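Local coordinates for proteophosphoglycan (Silicibacter pomeroyi DSS-3, PDB 2RE3), which is of unknown function, but belongs to the DUF1285 family, has a fold with repeated structural motifs and may take part in signal transduction, at residues D93-V99 with L151-D156; A28-N34 with S69-E74; A124-I130 with S178-F183; I169-F174 with M186-L191. One frame throughout, in Å; residues are numbered along the deposited sequence.

In the fold
From the N terminus, interaction 2 comes first: the loop 28-34 folds back onto the start of strand 71-74, closing a loop within the N-terminal domain. Interaction 1 then pairs strand 96-104 with strand 151-155 at the middle of the chain, in the second six-stranded sheet; the two contacts touch where Leu71 packs against Phe96. Interaction 3 crosses interaction 1 along the chain, since its loop 124-130 lies between the paired strands and its hairpin 178-183 beyond them. Interaction 4 crosses interaction 3 in turn and fastens the C-terminal helix 188-192 to the hairpin at 169-174; Phe182 packs on Glu170 between them.

Interaction 1. Residues D93-V99 with L151-D156; sequences DAPFVAV and LEALID
The parallel pairing of Phe96-Val99 with Leu151-Ile155 joins two central strands of a mixed six-stranded sheet, each flanked on its other side by an antiparallel neighbour, 111-116 and 144-148. Phe96 faces Ala153, Val97 faces Leu154 and Ala98 faces Ile155. Phe96 O accepts from Leu154 N at 2.8 Å, and Leu154 O in turn accepts from Ala98 N, which stands 39° out of the carbonyl plane. Asp156 N extends the ladder to Ala98 O at 3.1 Å, whereas the Phe96 N bond to Glu152 O at the other end is weak. The axes of the two short strand segments diverge by 48°.

On the face carrying Phe96, Ala153 and Ala98, Ala153 CB sits between the other two, 3.8 Å from Phe96 CB and 4.0 Å from Ala98 CB. The Phe96 ring extends the other way, to Leu151 CB, and Leu71 of strand 71-74 touches both side chains, bringing the first sheet against this one. On the other face Leu154 CD2 lies against the carboxylate of Asp93, which bonds Tyr144 and pairs with Arg47. Asp156 is the N-cap of helix 157-164 and its OD1 bonds Ser159. With CG placed between its backbone N and carbonyl carbon (chi1 75°), the carboxylate turns back over strand 96-104, and Asp156 OD2 comes to 3.5 Å from Val99 CA.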
loop_
_atom_site.group_PDB
_atom_site.type_symbol
_atom_site.label_atom_id
_atom_site.label_comp_id
_atom_site.label_asym_id
_atom_site.label_seq_id
_atom_site.Cartn_x
_atom_site.Cartn_y
_atom_site.Cartn_z
ATOM N N ASP A 93 -8.532 3.666 -2.526
ATOM C CA ASP A 93 -8.442 2.398 -1.830
ATOM C C ASP A 93 -7.173 2.357 -0.950
ATOM O O ASP A 93 -7.207 2.832 0.174
ATOM C CB ASP A 93 -8.497 1.261 -2.854
ATOM C CG ASP A 93 -8.760 -0.085 -2.225
ATOM O OD1 ASP A 93 -8.858 -0.165 -0.996
ATOM O OD2 ASP A 93 -8.891 -1.071 -2.968
ATOM N N ALA A 94 -6.061 1.818 -1.443
ATOM C CA ALA A 94 -4.837 1.800 -0.664
ATOM C C ALA A 94 -3.892 2.800 -1.300
ATOM O O ALA A 94 -4.013 3.096 -2.487
ATOM C CB ALA A 94 -4.236 0.416 -0.633
ATOM N N PRO A 95 -2.975 3.372 -0.503
ATOM C CA PRO A 95 -1.977 4.279 -1.062
ATOM C C PRO A 95 -0.990 3.600 -2.016
ATOM O O PRO A 95 -0.315 4.286 -2.813
ATOM C CB PRO A 95 -1.258 4.815 0.176
ATOM C CG PRO A 95 -1.551 3.822 1.286
ATOM C CD PRO A 95 -2.866 3.255 0.968
ATOM N N PHE A 96 -0.897 2.271 -1.938
ATOM C CA PHE A 96 0.045 1.532 -2.797
ATOM C C PHE A 96 -0.571 0.314 -3.456
ATOM O O PHE A 96 -1.580 -0.212 -2.996
ATOM C CB PHE A 96 1.245 1.079 -1.994
ATOM C CG PHE A 96 1.994 2.194 -1.314
ATOM C CD1 PHE A 96 2.675 3.139 -2.052
ATOM C CD2 PHE A 96 2.075 2.241 0.064
ATOM C CE1 PHE A 96 3.390 4.127 -1.431
ATOM C CE2 PHE A 96 2.795 3.235 0.702
ATOM C CZ PHE A 96 3.455 4.187 -0.055
ATOM N N VAL A 97 0.033 -0.108 -4.549
ATOM C CA VAL A 97 -0.271 -1.368 -5.154
ATOM C C VAL A 97 0.983 -2.236 -5.075
ATOM O O VAL A 97 2.051 -1.789 -5.456
ATOM C CB VAL A 97 -0.685 -1.212 -6.627
ATOM C CG1 VAL A 97 -0.625 -2.559 -7.332
ATOM C CG2 VAL A 97 -2.099 -0.586 -6.733
ATOM N N ALA A 98 0.834 -3.463 -4.575
ATOM C CA ALA A 98 1.890 -4.481 -4.605
ATOM C C ALA A 98 1.930 -5.096 -5.998
ATOM O O ALA A 98 0.950 -5.716 -6.426
ATOM C CB ALA A 98 1.626 -5.590 -3.549
ATOM N N VAL A 99 3.049 -4.937 -6.697
ATOM C CA VAL A 99 3.167 -5.428 -8.072
ATOM C C VAL A 99 4.042 -6.652 -8.238
ATOM O O VAL A 99 4.109 -7.221 -9.318
ATOM C CB VAL A 99 3.725 -4.352 -8.998
ATOM C CG1 VAL A 99 2.725 -3.163 -9.065
ATOM C CG2 VAL A 99 5.143 -3.939 -8.544
ATOM N N LEU A 151 0.327 2.369 6.119
ATOM C CA LEU A 151 0.127 2.516 4.709
ATOM C C LEU A 151 0.162 1.101 4.124
ATOM O O LEU A 151 1.151 0.386 4.286
ATOM C CB LEU A 151 1.219 3.361 4.096
ATOM C CG LEU A 151 1.463 4.742 4.693
ATOM C CD1 LEU A 151 2.719 5.290 4.039
ATOM C CD2 LEU A 151 0.256 5.684 4.507
ATOM N N GLU A 152 -0.917 0.713 3.449
ATOM C CA GLU A 152 -1.041 -0.598 2.912
ATOM C C GLU A 152 -0.933 -0.599 1.401
ATOM O O GLU A 152 -1.209 0.400 0.765
ATOM C CB GLU A 152 -2.379 -1.182 3.297
ATOM C CG GLU A 152 -2.478 -1.574 4.734
ATOM C CD GLU A 152 -3.812 -2.218 5.030
ATOM O OE1 GLU A 152 -4.846 -1.583 4.740
ATOM O OE2 GLU A 152 -3.812 -3.361 5.529
ATOM N N ALA A 153 -0.537 -1.757 0.862
ATOM C CA ALA A 153 -0.540 -2.024 -0.556
ATOM C C ALA A 153 -1.681 -3.020 -0.927
ATOM O O ALA A 153 -1.816 -4.109 -0.337
ATOM C CB ALA A 153 0.808 -2.589 -0.963
ATOM N N LEU A 154 -2.488 -2.650 -1.911
ATOM C CA LEU A 154 -3.432 -3.583 -2.512
ATOM C C LEU A 154 -2.636 -4.534 -3.394
ATOM O O LEU A 154 -1.862 -4.085 -4.244
ATOM C CB LEU A 154 -4.461 -2.853 -3.364
ATOM C CG LEU A 154 -5.539 -3.713 -4.000
ATOM C CD1 LEU A 154 -6.453 -4.296 -2.928
ATOM C CD2 LEU A 154 -6.340 -2.874 -4.996
ATOM N N ILE A 155 -2.833 -5.837 -3.190
ATOM C CA ILE A 155 -2.102 -6.852 -3.953
ATOM C C ILE A 155 -2.765 -6.989 -5.331
ATOM O O ILE A 155 -3.952 -7.265 -5.398
ATOM C CB ILE A 155 -2.073 -8.202 -3.173
ATOM C CG1 ILE A 155 -1.275 -8.045 -1.880
ATOM C CG2 ILE A 155 -1.431 -9.303 -3.971
ATOM C CD1 ILE A 155 -1.604 -9.089 -0.864
ATOM N N ASP A 156 -2.009 -6.762 -6.408
ATOM C CA ASP A 156 -2.568 -6.779 -7.788
ATOM C C ASP A 156 -2.833 -8.208 -8.275
ATOM O O ASP A 156 -2.389 -9.158 -7.645
ATOM C CB ASP A 156 -1.661 -6.022 -8.776
ATOM C CG ASP A 156 -0.381 -6.803 -9.154
ATOM O OD1 ASP A 156 -0.169 -7.915 -8.633
ATOM O OD2 ASP A 156 0.422 -6.308 -9.990
#

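Interaction 2. Residues A28-N34 with S69-E74; sequences APVHLWN and SILKRE
The imidazole of His31 carries the Lys72 chain over one face, with Lys72 CE 3.7 Å from the ring centroid and offset toward ND1. At its edge, in the ring plane, lies a water 2.7 Å from His31 NE2; this water accepts from Arg73 N, and Arg73 O is near the same plane, beside CE1. The indole of Trp33 has Pro29 O over one face, centred on the ring.

Lys72 is extended, with CG anti to its N (chi1 -176°), and its methylenes slide past Val30 CG2 to deliver the ammonium group to the carbonyls of Val30 and Trp33, at the 3-10 segment 30-32 and just after it. There NZ donates to Val30 O at 3.1 Å and lies 2.6 Å from Trp33 O. Val30 O also accepts from Trp33 N, on the opposite face of its carbonyl plane. Glu74 OE2 makes a long salt bridge to the same NZ, while Glu74 OE1 is salt-bridged to Lys86. A leucine in place of Lys72 would probably cost Val30 O its second donor and Glu74 one of its two positive neighbours.

At the other end, Ala28 N bonds Ser69 O at 2.9 Å, while Ala28 CB rests on Ile70 CG2. The contact thus holds the loop between helix 15-21 and strand 37-45 against the chain leaving helix 61-68 and against strand 71-74, an outermost strand of its sheet whose inner neighbour is 77-81.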
loop_
_atom_site.group_PDB
_atom_site.type_symbol
_atom_site.label_atom_id
_atom_site.label_comp_id
_atom_site.label_asym_id
_atom_site.label_seq_id
_atom_site.Cartn_x
_atom_site.Cartn_y
_atom_site.Cartn_z
ATOM N N ALA A 28 10.211 9.127 4.486
ATOM C CA ALA A 28 10.526 10.164 5.438
ATOM C C ALA A 28 9.905 9.793 6.778
ATOM O O ALA A 28 8.919 9.071 6.814
ATOM C CB ALA A 28 10.016 11.535 4.947
ATOM N N PRO A 29 10.498 10.276 7.880
ATOM C CA PRO A 29 10.032 9.968 9.237
ATOM C C PRO A 29 8.899 10.889 9.626
ATOM O O PRO A 29 8.976 11.691 10.581
ATOM C CB PRO A 29 11.275 10.201 10.077
ATOM C CG PRO A 29 11.974 11.376 9.342
ATOM C CD PRO A 29 11.702 11.129 7.872
ATOM N N VAL A 30 7.815 10.746 8.881
ATOM C CA VAL A 30 6.723 11.698 8.923
ATOM C C VAL A 30 6.023 11.746 10.264
ATOM O O VAL A 30 5.338 12.734 10.543
ATOM C CB VAL A 30 5.707 11.416 7.817
ATOM C CG1 VAL A 30 6.340 11.754 6.415
ATOM C CG2 VAL A 30 5.222 9.983 7.908
ATOM N N HIS A 31 6.184 10.714 11.102
ATOM C CA HIS A 31 5.536 10.727 12.403
ATOM C C HIS A 31 6.331 11.482 13.450
ATOM O O HIS A 31 5.902 11.572 14.597
ATOM C CB HIS A 31 5.140 9.326 12.853
ATOM C CG HIS A 31 4.019 8.727 12.036
ATOM N ND1 HIS A 31 2.692 8.853 12.384
ATOM C CD2 HIS A 31 4.035 8.014 10.881
ATOM C CE1 HIS A 31 1.941 8.228 11.489
ATOM N NE2 HIS A 31 2.729 7.723 10.559
ATOM N N LEU A 32 7.463 12.068 13.054
ATOM C CA LEU A 32 8.131 13.047 13.905
ATOM C C LEU A 32 7.489 14.424 13.773
ATOM O O LEU A 32 7.685 15.285 14.642
ATOM C CB LEU A 32 9.599 13.182 13.565
ATOM C CG LEU A 32 10.539 12.047 13.953
ATOM C CD1 LEU A 32 11.916 12.411 13.388
ATOM C CD2 LEU A 32 10.569 11.862 15.453
ATOM N N TRP A 33 6.705 14.614 12.707
ATOM C CA TRP A 33 6.264 15.937 12.298
ATOM C C TRP A 33 4.777 16.166 12.515
ATOM O O TRP A 33 3.954 15.314 12.188
ATOM C CB TRP A 33 6.615 16.159 10.830
ATOM C CG TRP A 33 8.053 15.922 10.523
ATOM C CD1 TRP A 33 9.115 16.120 11.365
ATOM C CD2 TRP A 33 8.603 15.422 9.295
ATOM N NE1 TRP A 33 10.290 15.780 10.735
ATOM C CE2 TRP A 33 10.006 15.350 9.464
ATOM C CE3 TRP A 33 8.053 15.043 8.074
ATOM C CZ2 TRP A 33 10.861 14.897 8.451
ATOM C CZ3 TRP A 33 8.896 14.623 7.072
ATOM C CH2 TRP A 33 10.288 14.555 7.262
ATOM N N ASN A 34 4.440 17.328 13.067
ATOM C CA ASN A 34 3.038 17.719 13.260
ATOM C C ASN A 34 2.830 19.170 12.914
ATOM O O ASN A 34 2.475 19.991 13.767
ATOM C CB ASN A 34 2.594 17.400 14.676
ATOM C CG ASN A 34 2.527 15.926 14.908
ATOM O OD1 ASN A 34 3.346 15.363 15.629
ATOM N ND2 ASN A 34 1.588 15.277 14.243
ATOM N N SER A 69 7.064 9.216 -0.610
ATOM C CA SER A 69 7.964 9.191 0.537
ATOM C C SER A 69 7.422 10.010 1.734
ATOM O O SER A 69 7.848 9.777 2.865
ATOM C CB SER A 69 9.372 9.672 0.166
ATOM O OG SER A 69 9.476 11.093 0.000
ATOM N N ILE A 70 6.503 10.947 1.490
ATOM C CA ILE A 70 6.015 11.789 2.600
ATOM C C ILE A 70 4.538 11.530 2.932
ATOM O O ILE A 70 3.855 12.373 3.516
ATOM C CB ILE A 70 6.307 13.298 2.366
ATOM C CG1 ILE A 70 5.711 13.793 1.026
ATOM C CG2 ILE A 70 7.824 13.529 2.494
ATOM C CD1 ILE A 70 5.574 15.317 0.917
ATOM N N LEU A 71 4.060 10.352 2.539
ATOM C CA LEU A 71 2.724 9.941 2.885
ATOM C C LEU A 71 2.657 9.627 4.380
ATOM O O LEU A 71 3.564 8.989 4.956
ATOM C CB LEU A 71 2.337 8.706 2.103
ATOM C CG LEU A 71 1.710 8.921 0.737
ATOM C CD1 LEU A 71 1.778 7.641 -0.013
ATOM C CD2 LEU A 71 0.256 9.371 0.922
ATOM N N LYS A 72 1.577 10.084 4.997
ATOM C CA LYS A 72 1.317 9.843 6.389
ATOM C C LYS A 72 -0.173 9.528 6.545
ATOM O O LYS A 72 -1.040 10.197 5.972
ATOM C CB LYS A 72 1.680 11.089 7.189
ATOM C CG LYS A 72 1.547 10.922 8.697
ATOM C CD LYS A 72 1.883 12.211 9.470
ATOM C CE LYS A 72 2.212 11.911 10.958
ATOM N NZ LYS A 72 2.537 13.151 11.757
ATOM N N ARG A 73 -0.462 8.510 7.329
ATOM C CA ARG A 73 -1.822 8.157 7.636
ATOM C C ARG A 73 -2.173 8.684 9.018
ATOM O O ARG A 73 -1.424 8.472 9.967
ATOM C CB ARG A 73 -1.941 6.637 7.638
ATOM C CG ARG A 73 -3.346 6.149 7.741
ATOM C CD ARG A 73 -3.413 4.674 7.955
ATOM N NE ARG A 73 -4.744 4.320 8.377
ATOM C CZ ARG A 73 -5.218 3.081 8.422
ATOM N NH1 ARG A 73 -4.495 2.041 8.045
ATOM N NH2 ARG A 73 -6.460 2.891 8.826
ATOM N N GLU A 74 -3.301 9.370 9.147
ATOM C CA GLU A 74 -3.832 9.709 10.470
ATOM C C GLU A 74 -5.261 9.233 10.499
ATOM O O GLU A 74 -6.038 9.540 9.587
ATOM C CB GLU A 74 -3.755 11.202 10.738
ATOM C CG GLU A 74 -2.316 11.675 10.831
ATOM C CD GLU A 74 -2.144 13.182 10.906
ATOM O OE1 GLU A 74 -3.138 13.941 10.876
ATOM O OE2 GLU A 74 -0.984 13.612 10.988
HETATM O O HOH W 1 1.924 6.650 8.242
#

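Interaction 3. Residues A124-I130 with S178-F183; sequences AGEGNPI and SSGSFF
Hydrogen bonds join the loop 124-130 to the tip of the hairpin formed by strands 173-178 and 181-185, where Ser178-Ser181 makes a type I' turn. Two serine hydroxyls converge on one carbonyl: Ser179 OG donates to Ala124 O at 2.7 Å, only 21° from the carbonyl plane, while Ser178 OG donates to it from well above that plane. With Ser178 OG anti to the backbone N (chi1 -174°), the hydroxyl also meets Leu112 N of strand 111-116. A bridging water adds a second polar link, accepting from Glu126 N at 3.1 Å, donating to Ser179 O at 2.6 Å and bonding Ser181 OG.

Packing centres on Phe183, whose ring enters the curve of the loop. Ile130 N lies 3.6 Å above one face, toward the rim, and Glu126 N is at the edge, in the ring plane. The tip of the ring, CZ, comes within 3.5 Å of Gly125 C. The apolar contacts are those of Pro129 CB, which touches CE1 obliquely, and of Ile130 CB, which packs on Phe183 CB at 3.9 Å. Gly125 matters here for bulk: a CB at its position would collide with Ser179 CB.

The chemistry is divided, with hydroxyls and water serving the backbone at the turn and an aromatic ring filling the bend of the loop. The hairpin is therefore fixed to the second six-stranded sheet by directional bonds at its tip and by ring packing farther down.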
loop_
_atom_site.group_PDB
_atom_site.type_symbol
_atom_site.label_atom_id
_atom_site.label_comp_id
_atom_site.label_asym_id
_atom_site.label_seq_id
_atom_site.Cartn_x
_atom_site.Cartn_y
_atom_site.Cartn_z
ATOM N N ALA A 124 6.232 -9.788 4.352
ATOM C CA ALA A 124 4.973 -10.138 5.032
ATOM C C ALA A 124 5.223 -10.930 6.321
ATOM O O ALA A 124 6.061 -11.823 6.385
ATOM C CB ALA A 124 4.003 -10.895 4.101
ATOM N N GLY A 125 4.488 -10.585 7.353
ATOM C CA GLY A 125 4.661 -11.216 8.660
ATOM C C GLY A 125 3.868 -10.430 9.676
ATOM O O GLY A 125 3.096 -9.548 9.327
ATOM N N GLU A 126 4.074 -10.713 10.943
ATOM C CA GLU A 126 3.316 -10.022 11.964
ATOM C C GLU A 126 3.468 -8.506 11.905
ATOM O O GLU A 126 2.488 -7.803 12.054
ATOM C CB GLU A 126 3.682 -10.540 13.332
ATOM C CG GLU A 126 2.673 -10.169 14.373
ATOM C CD GLU A 126 3.061 -10.754 15.696
ATOM O OE1 GLU A 126 2.740 -11.943 15.903
ATOM O OE2 GLU A 126 3.727 -10.035 16.488
ATOM N N GLY A 127 4.681 -8.016 11.675
ATOM C CA GLY A 127 4.926 -6.562 11.548
ATOM C C GLY A 127 4.255 -5.934 10.319
ATOM O O GLY A 127 3.841 -4.761 10.337
ATOM N N ASN A 128 4.157 -6.715 9.243
ATOM C CA ASN A 128 3.502 -6.283 8.039
ATOM C C ASN A 128 2.456 -7.345 7.624
ATOM O O ASN A 128 2.709 -8.179 6.729
ATOM C CB ASN A 128 4.536 -6.113 6.954
ATOM C CG ASN A 128 5.547 -5.041 7.260
ATOM O OD1 ASN A 128 5.211 -3.887 7.546
ATOM N ND2 ASN A 128 6.794 -5.404 7.174
ATOM N N PRO A 129 1.286 -7.352 8.288
ATOM C CA PRO A 129 0.370 -8.460 8.024
ATOM C C PRO A 129 -0.330 -8.333 6.695
ATOM O O PRO A 129 -0.421 -7.230 6.154
ATOM C CB PRO A 129 -0.630 -8.380 9.171
ATOM C CG PRO A 129 -0.644 -6.966 9.564
ATOM C CD PRO A 129 0.748 -6.431 9.296
ATOM N N ILE A 130 -0.756 -9.483 6.177
ATOM C CA ILE A 130 -1.642 -9.586 5.021
ATOM C C ILE A 130 -3.064 -9.600 5.556
ATOM O O ILE A 130 -3.349 -10.303 6.497
ATOM C CB ILE A 130 -1.379 -10.875 4.226
ATOM C CG1 ILE A 130 0.055 -10.840 3.691
ATOM C CG2 ILE A 130 -2.369 -11.005 3.088
ATOM C CD1 ILE A 130 0.601 -12.162 3.205
ATOM N N SER A 178 3.552 -16.551 6.132
ATOM C CA SER A 178 4.779 -15.782 5.899
ATOM C C SER A 178 5.470 -15.497 7.207
ATOM O O SER A 178 4.814 -15.149 8.176
ATOM C CB SER A 178 4.484 -14.474 5.177
ATOM O OG SER A 178 5.692 -13.808 4.842
ATOM N N SER A 179 6.788 -15.641 7.241
ATOM C CA SER A 179 7.593 -15.280 8.435
ATOM C C SER A 179 7.098 -15.949 9.704
ATOM O O SER A 179 7.138 -15.333 10.757
ATOM C CB SER A 179 7.616 -13.758 8.696
ATOM O OG SER A 179 8.107 -13.035 7.592
ATOM N N GLY A 180 6.594 -17.177 9.612
ATOM C CA GLY A 180 6.084 -17.878 10.797
ATOM C C GLY A 180 4.680 -17.550 11.272
ATOM O O GLY A 180 4.255 -18.076 12.297
ATOM N N SER A 181 3.952 -16.693 10.550
ATOM C CA SER A 181 2.589 -16.314 10.920
ATOM C C SER A 181 1.622 -16.677 9.797
ATOM O O SER A 181 2.001 -16.741 8.630
ATOM C CB SER A 181 2.516 -14.807 11.195
ATOM O OG SER A 181 3.166 -14.454 12.397
ATOM N N PHE A 182 0.375 -16.936 10.151
ATOM C CA PHE A 182 -0.607 -17.389 9.184
ATOM C C PHE A 182 -1.713 -16.366 8.963
ATOM O O PHE A 182 -2.390 -15.954 9.902
ATOM C CB PHE A 182 -1.239 -18.702 9.635
ATOM C CG PHE A 182 -2.227 -19.238 8.655
ATOM C CD1 PHE A 182 -1.793 -19.805 7.468
ATOM C CD2 PHE A 182 -3.586 -19.101 8.880
ATOM C CE1 PHE A 182 -2.680 -20.239 6.552
ATOM C CE2 PHE A 182 -4.501 -19.574 7.957
ATOM C CZ PHE A 182 -4.052 -20.139 6.796
ATOM N N PHE A 183 -1.933 -16.005 7.707
ATOM C CA PHE A 183 -2.899 -14.979 7.362
ATOM C C PHE A 183 -4.072 -15.537 6.575
ATOM O O PHE A 183 -3.951 -15.886 5.395
ATOM C CB PHE A 183 -2.186 -13.884 6.617
ATOM C CG PHE A 183 -1.042 -13.328 7.384
ATOM C CD1 PHE A 183 -1.259 -12.380 8.367
ATOM C CD2 PHE A 183 0.249 -13.817 7.187
ATOM C CE1 PHE A 183 -0.195 -11.910 9.132
ATOM C CE2 PHE A 183 1.323 -13.322 7.940
ATOM C CZ PHE A 183 1.108 -12.367 8.888
HETATM O O HOH W 2 5.449 -13.461 11.535
#

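Interaction 4. Residues I169-F174 with M186-L191; sequences IEDGWF and MTVEEL
Phe174 and Leu191 cross at about a right angle, so that Leu191 CD1 stands over one face of the phenyl ring, 3.9 Å from its centroid, while CD2 meets Phe174 CD1 at 3.5 Å. Met186, a selenomethionine, runs beside the same ring; bent at chi3 (62°), it packs CE 3.7 Å from Phe174 CD2, while SE, 5.4 Å from the ring centroid, makes an oblique Met-aromatic contact. Without this ring, as with an alanine here, Leu191 and Met186 would probably face a gap and be free to shift. Met164 of helix 157-164 touches Phe174 and Leu191.

These side chains lie where the three-stranded antiparallel sheet hands over to the C-terminal helix. Phe174 and Met186 are a hydrogen-bonded antiparallel pair, with Phe174 N to Met186 O at 2.8 Å and Met186 N returning to Phe174 O. Two residues on, Val188 N bonds Gly172 O, in the type I' turn Glu170-Trp173. Thr187 and Glu190 form a capping box at the helix start: Glu190 N donates to Thr187 OG1, and Thr187 N to Glu190 OE1 at 3.0 Å.

Trp173 and Thr187 are the non-hydrogen-bonded pair, and their side chains diverge at the root. The indole nevertheless comes back beneath the threonine methyl, CG2 standing 4.0 Å from the centroid of its six-membered ring. On strand 168-170, Ile169 CG2 packs on Val188 CG2 at 3.9 Å, the side chains crossing nearly perpendicularly.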
loop_
_atom_site.group_PDB
_atom_site.type_symbol
_atom_site.label_atom_id
_atom_site.label_comp_id
_atom_site.label_asym_id
_atom_site.label_seq_id
_atom_site.Cartn_x
_atom_site.Cartn_y
_atom_site.Cartn_z
ATOM N N ILE A 169 -4.111 -24.390 3.958
ATOM C CA ILE A 169 -5.292 -24.481 4.823
ATOM C C ILE A 169 -4.898 -24.773 6.269
ATOM O O ILE A 169 -4.151 -25.728 6.555
ATOM C CB ILE A 169 -6.266 -25.560 4.316
ATOM C CG1 ILE A 169 -6.977 -25.050 3.066
ATOM C CG2 ILE A 169 -7.282 -25.979 5.404
ATOM C CD1 ILE A 169 -7.605 -26.142 2.262
ATOM N N GLU A 170 -5.393 -23.928 7.173
ATOM C CA GLU A 170 -5.269 -24.135 8.618
ATOM C C GLU A 170 -6.592 -23.787 9.266
ATOM O O GLU A 170 -7.107 -22.688 9.068
ATOM C CB GLU A 170 -4.178 -23.245 9.214
ATOM C CG GLU A 170 -2.835 -23.299 8.509
ATOM C CD GLU A 170 -2.103 -24.619 8.677
ATOM O OE1 GLU A 170 -2.545 -25.449 9.503
ATOM O OE2 GLU A 170 -1.084 -24.817 7.971
ATOM N N ASP A 171 -7.136 -24.751 10.014
ATOM C CA ASP A 171 -8.327 -24.587 10.858
ATOM C C ASP A 171 -9.443 -23.848 10.169
ATOM O O ASP A 171 -9.974 -22.903 10.710
ATOM C CB ASP A 171 -7.937 -23.923 12.188
ATOM C CG ASP A 171 -6.775 -24.661 12.869
ATOM O OD1 ASP A 171 -6.823 -25.913 12.918
ATOM O OD2 ASP A 171 -5.805 -24.014 13.306
ATOM N N GLY A 172 -9.781 -24.291 8.962
ATOM C CA GLY A 172 -11.001 -23.867 8.277
ATOM C C GLY A 172 -10.821 -22.778 7.255
ATOM O O GLY A 172 -11.768 -22.433 6.537
ATOM N N TRP A 173 -9.605 -22.233 7.185
ATOM C CA TRP A 173 -9.338 -21.051 6.383
ATOM C C TRP A 173 -8.244 -21.344 5.383
ATOM O O TRP A 173 -7.246 -21.979 5.726
ATOM C CB TRP A 173 -8.893 -19.864 7.271
ATOM C CG TRP A 173 -9.969 -19.346 8.171
ATOM C CD1 TRP A 173 -10.268 -19.795 9.423
ATOM C CD2 TRP A 173 -10.922 -18.318 7.871
ATOM N NE1 TRP A 173 -11.343 -19.110 9.919
ATOM C CE2 TRP A 173 -11.770 -18.199 8.988
ATOM C CE3 TRP A 173 -11.160 -17.510 6.755
ATOM C CZ2 TRP A 173 -12.835 -17.278 9.035
ATOM C CZ3 TRP A 173 -12.208 -16.583 6.795
ATOM C CH2 TRP A 173 -13.031 -16.473 7.935
ATOM N N PHE A 174 -8.430 -20.847 4.159
ATOM C CA PHE A 174 -7.382 -20.807 3.164
ATOM C C PHE A 174 -6.615 -19.518 3.332
ATOM O O PHE A 174 -7.205 -18.473 3.471
ATOM C CB PHE A 174 -7.978 -20.869 1.767
ATOM C CG PHE A 174 -6.968 -20.708 0.692
ATOM C CD1 PHE A 174 -6.280 -21.808 0.206
ATOM C CD2 PHE A 174 -6.673 -19.450 0.194
ATOM C CE1 PHE A 174 -5.311 -21.663 -0.759
ATOM C CE2 PHE A 174 -5.726 -19.291 -0.783
ATOM C CZ PHE A 174 -5.037 -20.414 -1.274
HETATM N N MSE A 186 -9.749 -16.477 3.191
HETATM C CA MSE A 186 -11.134 -16.844 2.884
HETATM C C MSE A 186 -11.400 -18.222 3.490
HETATM O O MSE A 186 -10.471 -18.955 3.792
HETATM C CB MSE A 186 -11.368 -16.839 1.362
HETATM C CG MSE A 186 -11.067 -18.184 0.664
HETATM SE SE MSE A 186 -10.672 -18.124 -1.251
HETATM C CE MSE A 186 -9.081 -17.008 -1.063
ATOM N N THR A 187 -12.669 -18.580 3.658
ATOM C CA THR A 187 -13.031 -19.871 4.249
ATOM C C THR A 187 -12.711 -20.980 3.261
ATOM O O THR A 187 -12.594 -20.742 2.053
ATOM C CB THR A 187 -14.539 -19.947 4.647
ATOM O OG1 THR A 187 -15.367 -19.994 3.474
ATOM C CG2 THR A 187 -14.951 -18.773 5.539
ATOM N N VAL A 188 -12.556 -22.194 3.775
ATOM C CA VAL A 188 -12.393 -23.371 2.917
ATOM C C VAL A 188 -13.554 -23.459 1.920
ATOM O O VAL A 188 -13.330 -23.584 0.717
ATOM C CB VAL A 188 -12.227 -24.676 3.755
ATOM C CG1 VAL A 188 -12.494 -25.910 2.921
ATOM C CG2 VAL A 188 -10.826 -24.719 4.341
ATOM N N GLU A 189 -14.776 -23.411 2.451
ATOM C CA GLU A 189 -16.021 -23.308 1.666
ATOM C C GLU A 189 -15.863 -22.396 0.452
ATOM O O GLU A 189 -16.219 -22.758 -0.672
ATOM C CB GLU A 189 -17.128 -22.761 2.580
ATOM C CG GLU A 189 -18.239 -21.961 1.900
ATOM C CD GLU A 189 -19.241 -22.836 1.224
ATOM O OE1 GLU A 189 -19.575 -23.879 1.812
ATOM O OE2 GLU A 189 -19.700 -22.483 0.121
ATOM N N GLU A 190 -15.330 -21.204 0.717
ATOM C CA GLU A 190 -15.114 -20.172 -0.304
ATOM C C GLU A 190 -14.081 -20.638 -1.333
ATOM O O GLU A 190 -14.349 -20.602 -2.547
ATOM C CB GLU A 190 -14.688 -18.826 0.322
ATOM C CG GLU A 190 -15.855 -17.831 0.607
ATOM C CD GLU A 190 -15.607 -16.876 1.806
ATOM O OE1 GLU A 190 -14.442 -16.669 2.240
ATOM O OE2 GLU A 190 -16.615 -16.334 2.313
ATOM N N LEU A 191 -12.916 -21.084 -0.859
ATOM C CA LEU A 191 -11.898 -21.616 -1.778
ATOM C C LEU A 191 -12.509 -22.697 -2.709
ATOM O O LEU A 191 -12.236 -22.698 -3.919
ATOM C CB LEU A 191 -10.682 -22.173 -1.018
ATOM C CG LEU A 191 -9.653 -22.960 -1.848
ATOM C CD1 LEU A 191 -8.702 -22.050 -2.609
ATOM C CD2 LEU A 191 -8.879 -23.912 -0.956
#